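Local coordinates for penicillin-binding protein 1A (Mycobacterium tuberculosis, PDB 5CXW) that polymerises glycan strands and cross-links their stem peptides to build peptidoglycan, this chain being its penicillin-binding transpeptidase part, captured here with penicillin V, at residues Phe102-Val105 / Ala106-Gln110; Gln256-Lys260 / Ala261-Asn265; Ala144-Lys148 / Met149-Thr153. One frame throughout, in Å; residues are numbered along the deposited sequence.

Contact 1: residues Phe102-Val105 / Ala106-Gln110; sequences FALV and AALEQ
L104 and L108 meet one turn apart on helix 100-109, the helix of the penicillin-binding transpeptidase fold that begins just after S97, by similarity the acylated serine. The evidence for the contact is one methyl: L108 CD1 stands 3.9 Å from L104 CG, and the two side chains slant across each other instead of running alongside. L104 carries its CG anti to the backbone N (chi1 -175°), whereas L108 has CG anti to its carbonyl carbon, which swings CD1 back over the preceding turn. Both leucines then face helix 260-270, where A269 receives L104 and V262 and V266 receive L108.

V105 and E109 are paired differently. They lie side by side and point the same way, the glutamate chain extended beyond CG so that its carboxylate passes along the valine. A103 packs on V169 of helix 165-176 and A106 on L162, F102 and V105 both touch helix 211-222, and the ring of F102 meets F99 edge-to-face. Four backbone bonds of the i to i+4 kind hold the spacing, the straightest from L108 N to L104 O at 2.9 Å with an N-H...O angle of 172°. At the carboxylate, E109 OE2 comes to 3.6 Å from V105 CG1.

Contact 2: residues Gln256-Lys260 / Ala261-Asn265; sequences QRIPK and AVADN
K260 and D264 face each other one turn apart, and their salt bridge is the polar centre of this contact: K260 NZ lies 2.8 Å from D264 OD2. The ammonium comes to the syn lone pair of OD2, the side on which the other carboxylate oxygen lies. K260 reaches it with CG anti to its backbone N, an extended run through CD and CE, and a final bend at chi4 (57°) that turns NZ inward. The aliphatic part of the lysine also passes close to the acid, K260 CG standing 3.3 Å from D264 OD2, so the two chains slant over one another.

Beside this pair the contact is apolar. I258 CG2 approaches V262 CG1 to 3.7 Å, with the two side chains at about a right angle, while the ring of P259 lies alongside V262, its CG 4.1 Å from V262 CG2.

These positions follow from the start of helix 260-270. P259 occupies the N-cap, and its carbonyl oxygen receives A263 N at 2.9 Å almost straight (N-H...O 171°); D264 N to K260 O continues the helical bonding.

Further out, S224 serves both ends of the ion pair: its OG bonds D264 OD1 and lies in a weak hydrogen bond with K260 NZ. Q256 NE2 bonds to I258 O at 2.8 Å, with the acceptor in the plane of its amide, and also reaches S224 O. The apolar face is covered from two sides of the transpeptidase domain, away from its annotated sites: I258 and V262 pack on E109 of helix 100-109, and I258 also on T220 and L221 of helix 211-222.

Contact 3: residues Ala144-Lys148 / Met149-Thr153; sequences AEALK and MSLNT. With 35P ((2R,4S)-5,5-dimethyl-2-{(1R)-2-oxo-1-[(phenoxyacetyl)amino]ethyl}-1,3-thiazolidine-4-carboxylic acid), chain C.
A146 and L151 mark the compact side of this helix end, L151 CD1 resting 4.1 Å from A146 CB. Helix 143-149 stops here in a Schellman motif: L151 N bonds to A146 O at 2.9 Å, in the carbonyl plane, while S150 N makes a weak bond to L147 O at 3.1 Å. The positive phi of S150 (56°) turns the chain out of the helix.

That turn delivers S150 to the ring-opened penicillin V. With OG anti to the backbone N, S150 OG lies 3.0 Å from the thiazolidine nitrogen N7, which donates to it. S150 OG is also hydrogen-bonded to K291 NZ and K100 NZ, so three partners gather round this oxygen. S150, which touches S97, by similarity the acyl-ester serine, and N152 both bond K100 NZ, consistent with the first and third positions of the family's SxN motif; N152 ND2 makes a weak bond to the ligand's O18 at 3.1 Å.

The partly exposed side is looser, E145 being modelled in two conformers. In the given one OE1 lies 3.5 Å from M149 SD, and OE2 has a weak, doubtful salt bridge to K148 NZ.

Around this, L147 packs on A269 and M270 of helix 260-270 and on Y155 of helix 152-161, which A146 also touches, while K148 and M149 lie against Y276 of helix 273-276.

How the contacts relate
Contact 1 is the buried one, almost wholly apolar in its side-chain packing; contacts 2 and 3 are partly buried. Contact 2 adds a short salt bridge, K260-D264, while in contact 3 the pairing of E145 with K148 is weak and seen in one of two conformers. Contacts 1 and 2 hold helices 100-109 and 260-270 together, and E109 OE2 packs on P259 CD. Contact 1 also touches contact 3 through L104 CD2 and L147 CD2, 3.9 Å apart, whereas contacts 2 and 3 stay about 7 Å apart at their nearest atoms. Contact 2 begins a helix away from the annotated sites; contact 3 ends one at the bound ligand.

Contact 1: residues Phe102-Val105 / Ala106-Gln110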
# COMPACT_ATOMS: atom_id res chain seq x y z
N PHE A 102 -3.25 0.87 -9.40
CA PHE A 102 -2.30 1.45 -10.37
C PHE A 102 -2.75 1.26 -11.80
O PHE A 102 -2.43 2.09 -12.65
CB PHE A 102 -0.87 0.90 -10.12
CG PHE A 102 -0.44 1.15 -8.72
CD1 PHE A 102 -0.42 2.46 -8.22
CD2 PHE A 102 -0.14 0.13 -7.86
CE1 PHE A 102 -0.09 2.71 -6.90
CE2 PHE A 102 0.19 0.39 -6.53
CZ PHE A 102 0.20 1.69 -6.04
N ALA A 103 -3.49 0.18 -12.06
CA ALA A 103 -4.16 0.06 -13.35
C ALA A 103 -5.19 1.15 -13.53
O ALA A 103 -5.40 1.70 -14.61
CB ALA A 103 -4.78 -1.30 -13.57
N LEU A 104 -5.89 1.49 -12.46
CA LEU A 104 -6.87 2.57 -12.55
C LEU A 104 -6.23 3.93 -12.76
O LEU A 104 -6.68 4.74 -13.60
CB LEU A 104 -7.73 2.55 -11.30
CG LEU A 104 -8.90 3.54 -11.29
CD1 LEU A 104 -9.83 3.45 -12.46
CD2 LEU A 104 -9.68 3.40 -10.00
N VAL A 105 -5.11 4.17 -12.07
CA VAL A 105 -4.32 5.35 -12.37
C VAL A 105 -3.99 5.42 -13.84
O VAL A 105 -4.19 6.46 -14.50
CB VAL A 105 -3.01 5.45 -11.54
CG1 VAL A 105 -2.17 6.59 -12.00
CG2 VAL A 105 -3.30 5.63 -10.05
N ALA A 106 -3.42 4.34 -14.35
CA ALA A 106 -2.99 4.31 -15.75
C ALA A 106 -4.15 4.60 -16.72
O ALA A 106 -3.97 5.33 -17.71
CB ALA A 106 -2.42 2.95 -16.10
N ALA A 107 -5.30 4.01 -16.43
CA ALA A 107 -6.46 4.18 -17.25
C ALA A 107 -6.89 5.64 -17.28
O ALA A 107 -7.16 6.25 -18.34
CB ALA A 107 -7.59 3.31 -16.74
N LEU A 108 -7.04 6.22 -16.10
CA LEU A 108 -7.50 7.59 -15.99
C LEU A 108 -6.53 8.53 -16.71
O LEU A 108 -6.96 9.49 -17.34
CB LEU A 108 -7.64 7.98 -14.52
CG LEU A 108 -8.81 7.32 -13.80
CD1 LEU A 108 -8.58 7.32 -12.30
CD2 LEU A 108 -10.06 8.07 -14.06
N GLU A 109 -5.24 8.23 -16.65
CA GLU A 109 -4.23 9.06 -17.32
C GLU A 109 -4.40 9.03 -18.87
O GLU A 109 -3.88 9.92 -19.60
CB GLU A 109 -2.86 8.61 -16.86
CG GLU A 109 -2.54 9.11 -15.47
CD GLU A 109 -1.17 8.73 -14.98
OE1 GLU A 109 -0.55 7.87 -15.61
OE2 GLU A 109 -0.73 9.30 -13.96
N GLN A 110 -5.05 7.99 -19.39
CA GLN A 110 -5.30 7.82 -20.81
C GLN A 110 -6.67 8.24 -21.22
O GLN A 110 -7.11 7.99 -22.33
CB GLN A 110 -5.05 6.38 -21.21
CG GLN A 110 -3.61 6.01 -21.12
CD GLN A 110 -3.29 4.61 -21.63
OE1 GLN A 110 -3.98 4.01 -22.49
NE2 GLN A 110 -2.16 4.11 -21.13

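Contact 2: residues Gln256-Lys260 / Ala261-Asn265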
# COMPACT_ATOMS: atom_id res chain seq x y z
N GLN A 256 4.74 16.50 -8.57
CA GLN A 256 3.42 16.19 -9.09
C GLN A 256 3.48 14.99 -10.07
O GLN A 256 3.48 15.16 -11.30
CB GLN A 256 2.79 17.43 -9.75
CG GLN A 256 1.33 17.25 -10.13
CD GLN A 256 0.43 17.32 -8.93
OE1 GLN A 256 0.46 18.29 -8.17
NE2 GLN A 256 -0.44 16.37 -8.79
N ARG A 257 3.51 13.79 -9.52
CA ARG A 257 3.71 12.59 -10.35
C ARG A 257 2.46 12.10 -11.10
O ARG A 257 2.57 11.50 -12.18
CB ARG A 257 4.10 11.44 -9.41
CG ARG A 257 5.50 11.60 -8.82
CD ARG A 257 6.56 11.27 -9.85
NE ARG A 257 7.93 11.20 -9.31
CZ ARG A 257 8.50 10.16 -8.72
NH1 ARG A 257 7.87 9.04 -8.51
NH2 ARG A 257 9.77 10.26 -8.32
N ILE A 258 1.29 12.27 -10.49
CA ILE A 258 0.03 11.85 -11.02
C ILE A 258 -0.86 13.12 -11.05
O ILE A 258 -0.84 13.91 -10.11
CB ILE A 258 -0.60 10.80 -10.11
CG1 ILE A 258 0.29 9.57 -9.97
CG2 ILE A 258 -2.01 10.45 -10.55
CD1 ILE A 258 -0.17 8.65 -8.88
N PRO A 259 -1.60 13.34 -12.14
CA PRO A 259 -2.40 14.57 -12.14
C PRO A 259 -3.44 14.55 -11.00
O PRO A 259 -3.99 13.50 -10.63
CB PRO A 259 -3.08 14.59 -13.51
CG PRO A 259 -2.23 13.64 -14.36
CD PRO A 259 -1.60 12.65 -13.44
N LYS A 260 -3.63 15.72 -10.40
CA LYS A 260 -4.61 15.87 -9.33
C LYS A 260 -5.96 15.28 -9.70
O LYS A 260 -6.60 14.60 -8.88
CB LYS A 260 -4.76 17.35 -8.99
CG LYS A 260 -5.93 17.65 -8.02
CD LYS A 260 -5.90 19.05 -7.48
CE LYS A 260 -7.10 19.40 -6.61
NZ LYS A 260 -7.28 18.53 -5.44
N ALA A 261 -6.45 15.59 -10.91
CA ALA A 261 -7.78 15.13 -11.32
C ALA A 261 -7.83 13.59 -11.34
O ALA A 261 -8.85 12.99 -10.93
CB ALA A 261 -8.22 15.72 -12.63
N VAL A 262 -6.74 12.98 -11.78
CA VAL A 262 -6.63 11.54 -11.79
C VAL A 262 -6.63 11.01 -10.37
O VAL A 262 -7.43 10.07 -10.03
CB VAL A 262 -5.38 11.08 -12.57
CG1 VAL A 262 -5.11 9.61 -12.32
CG2 VAL A 262 -5.56 11.35 -14.02
N ALA A 263 -5.75 11.51 -9.55
CA ALA A 263 -5.63 10.98 -8.19
C ALA A 263 -6.97 11.11 -7.43
O ALA A 263 -7.38 10.20 -6.71
CB ALA A 263 -4.58 11.74 -7.45
N ASP A 264 -7.65 12.24 -7.58
CA ASP A 264 -8.90 12.51 -6.84
C ASP A 264 -10.05 11.58 -7.33
O ASP A 264 -10.95 11.23 -6.55
CB ASP A 264 -9.26 13.99 -6.92
CG ASP A 264 -8.22 14.89 -6.16
OD1 ASP A 264 -7.37 14.36 -5.35
OD2 ASP A 264 -8.31 16.12 -6.35
N ASN A 265 -10.03 11.20 -8.61
CA ASN A 265 -10.95 10.19 -9.12
C ASN A 265 -10.65 8.78 -8.57
O ASN A 265 -11.59 8.00 -8.25
CB ASN A 265 -11.03 10.16 -10.65
CG ASN A 265 -12.03 11.15 -11.18
OD1 ASN A 265 -13.22 10.87 -11.23
ND2 ASN A 265 -11.58 12.30 -11.60

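Contact 3: residues Ala144-Lys148 / Met149-Thr153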
# COMPACT_ATOMS: atom_id res chain seq x y z
N ALA A 144 -15.04 1.66 -11.58
CA ALA A 144 -15.14 1.98 -10.15
C ALA A 144 -15.84 0.86 -9.35
O ALA A 144 -15.34 0.43 -8.28
CB ALA A 144 -15.86 3.26 -9.95
N GLU A 145 -16.95 0.36 -9.89
CA GLU A 145 -17.67 -0.75 -9.30
C GLU A 145 -16.80 -2.00 -9.29
O GLU A 145 -16.75 -2.72 -8.30
CB GLU A 145 -19.00 -0.96 -10.02
CG GLU A 145 -19.83 -2.14 -9.55
CD GLU A 145 -20.69 -1.90 -8.33
OE1 GLU A 145 -21.35 -2.86 -7.90
OE2 GLU A 145 -20.72 -0.76 -7.84
N ALA A 146 -16.07 -2.25 -10.39
CA ALA A 146 -15.19 -3.43 -10.45
C ALA A 146 -14.03 -3.31 -9.47
O ALA A 146 -13.54 -4.32 -9.04
CB ALA A 146 -14.69 -3.66 -11.87
N LEU A 147 -13.62 -2.09 -9.12
CA LEU A 147 -12.54 -1.95 -8.14
C LEU A 147 -13.08 -2.35 -6.74
O LEU A 147 -12.43 -3.10 -5.99
CB LEU A 147 -11.98 -0.54 -8.07
CG LEU A 147 -10.76 -0.36 -7.15
CD1 LEU A 147 -9.46 -1.01 -7.73
CD2 LEU A 147 -10.54 1.12 -6.92
N LYS A 148 -14.24 -1.80 -6.42
CA LYS A 148 -14.89 -2.10 -5.11
C LYS A 148 -15.11 -3.61 -4.98
O LYS A 148 -14.79 -4.20 -3.96
CB LYS A 148 -16.18 -1.30 -4.98
CG LYS A 148 -16.94 -1.57 -3.69
CD LYS A 148 -18.22 -0.75 -3.60
CE LYS A 148 -19.28 -1.09 -4.62
NZ LYS A 148 -20.37 -0.02 -4.59
N MET A 149 -15.67 -4.23 -6.01
CA MET A 149 -15.96 -5.68 -5.95
C MET A 149 -14.71 -6.53 -6.15
O MET A 149 -14.73 -7.76 -5.94
CB MET A 149 -17.01 -6.05 -7.00
CG MET A 149 -18.36 -5.48 -6.69
SD MET A 149 -19.52 -5.84 -8.06
CE MET A 149 -19.63 -7.60 -7.82
N SER A 150 -13.64 -5.87 -6.55
CA SER A 150 -12.33 -6.45 -6.82
C SER A 150 -12.39 -7.57 -7.84
O SER A 150 -12.04 -8.71 -7.58
CB SER A 150 -11.62 -6.85 -5.54
OG SER A 150 -10.21 -6.79 -5.81
N LEU A 151 -12.92 -7.19 -9.00
CA LEU A 151 -13.06 -8.17 -10.07
C LEU A 151 -11.78 -8.33 -10.87
O LEU A 151 -11.40 -7.42 -11.58
CB LEU A 151 -14.25 -7.82 -10.95
CG LEU A 151 -15.57 -7.65 -10.17
CD1 LEU A 151 -16.64 -7.19 -11.16
CD2 LEU A 151 -15.95 -8.90 -9.46
N ASN A 152 -11.15 -9.49 -10.77
CA ASN A 152 -9.91 -9.80 -11.52
C ASN A 152 -10.14 -9.71 -13.03
O ASN A 152 -9.29 -9.23 -13.78
CB ASN A 152 -9.41 -11.18 -11.20
CG ASN A 152 -8.74 -11.29 -9.87
OD1 ASN A 152 -8.79 -10.40 -9.01
ND2 ASN A 152 -8.08 -12.47 -9.68
N THR A 153 -11.28 -10.24 -13.48
CA THR A 153 -11.53 -10.36 -14.92
C THR A 153 -11.63 -8.93 -15.50
O THR A 153 -10.99 -8.60 -16.54
CB THR A 153 -12.81 -11.13 -15.16
OG1 THR A 153 -13.86 -10.49 -14.45
CG2 THR A 153 -12.68 -12.59 -14.74
C24 35P C . -7.63 -17.68 -6.20
C23 35P C . -7.49 -18.98 -5.72
C22 35P C . -7.18 -19.19 -4.39
C21 35P C . -7.03 -18.13 -3.51
C20 35P C . -7.17 -16.83 -3.97
C19 35P C . -7.49 -16.61 -5.33
O1 35P C . -7.66 -15.35 -5.86
C2 35P C . -7.78 -14.25 -4.96
C3 35P C . -8.25 -13.05 -5.74
O18 35P C . -8.92 -13.20 -6.75
N4 35P C . -7.91 -11.88 -5.20
C5 35P C . -8.35 -10.62 -5.78
C6 35P C . -7.38 -9.59 -5.37
O17 35P C . -6.61 -9.68 -4.39
C8 35P C . -9.80 -10.15 -5.33
N7 35P C . -9.47 -9.25 -4.26
S11 35P C . -10.88 -11.29 -4.64
C10 35P C . -10.86 -10.71 -3.01
C12 35P C . -10.74 -11.87 -2.02
C15 35P C . -12.09 -9.93 -2.62
C9 35P C . -9.59 -9.85 -2.96
C13 35P C . -9.45 -8.79 -1.91
O14 35P C . -9.76 -7.61 -2.26
O16 35P C . -9.00 -9.13 -0.80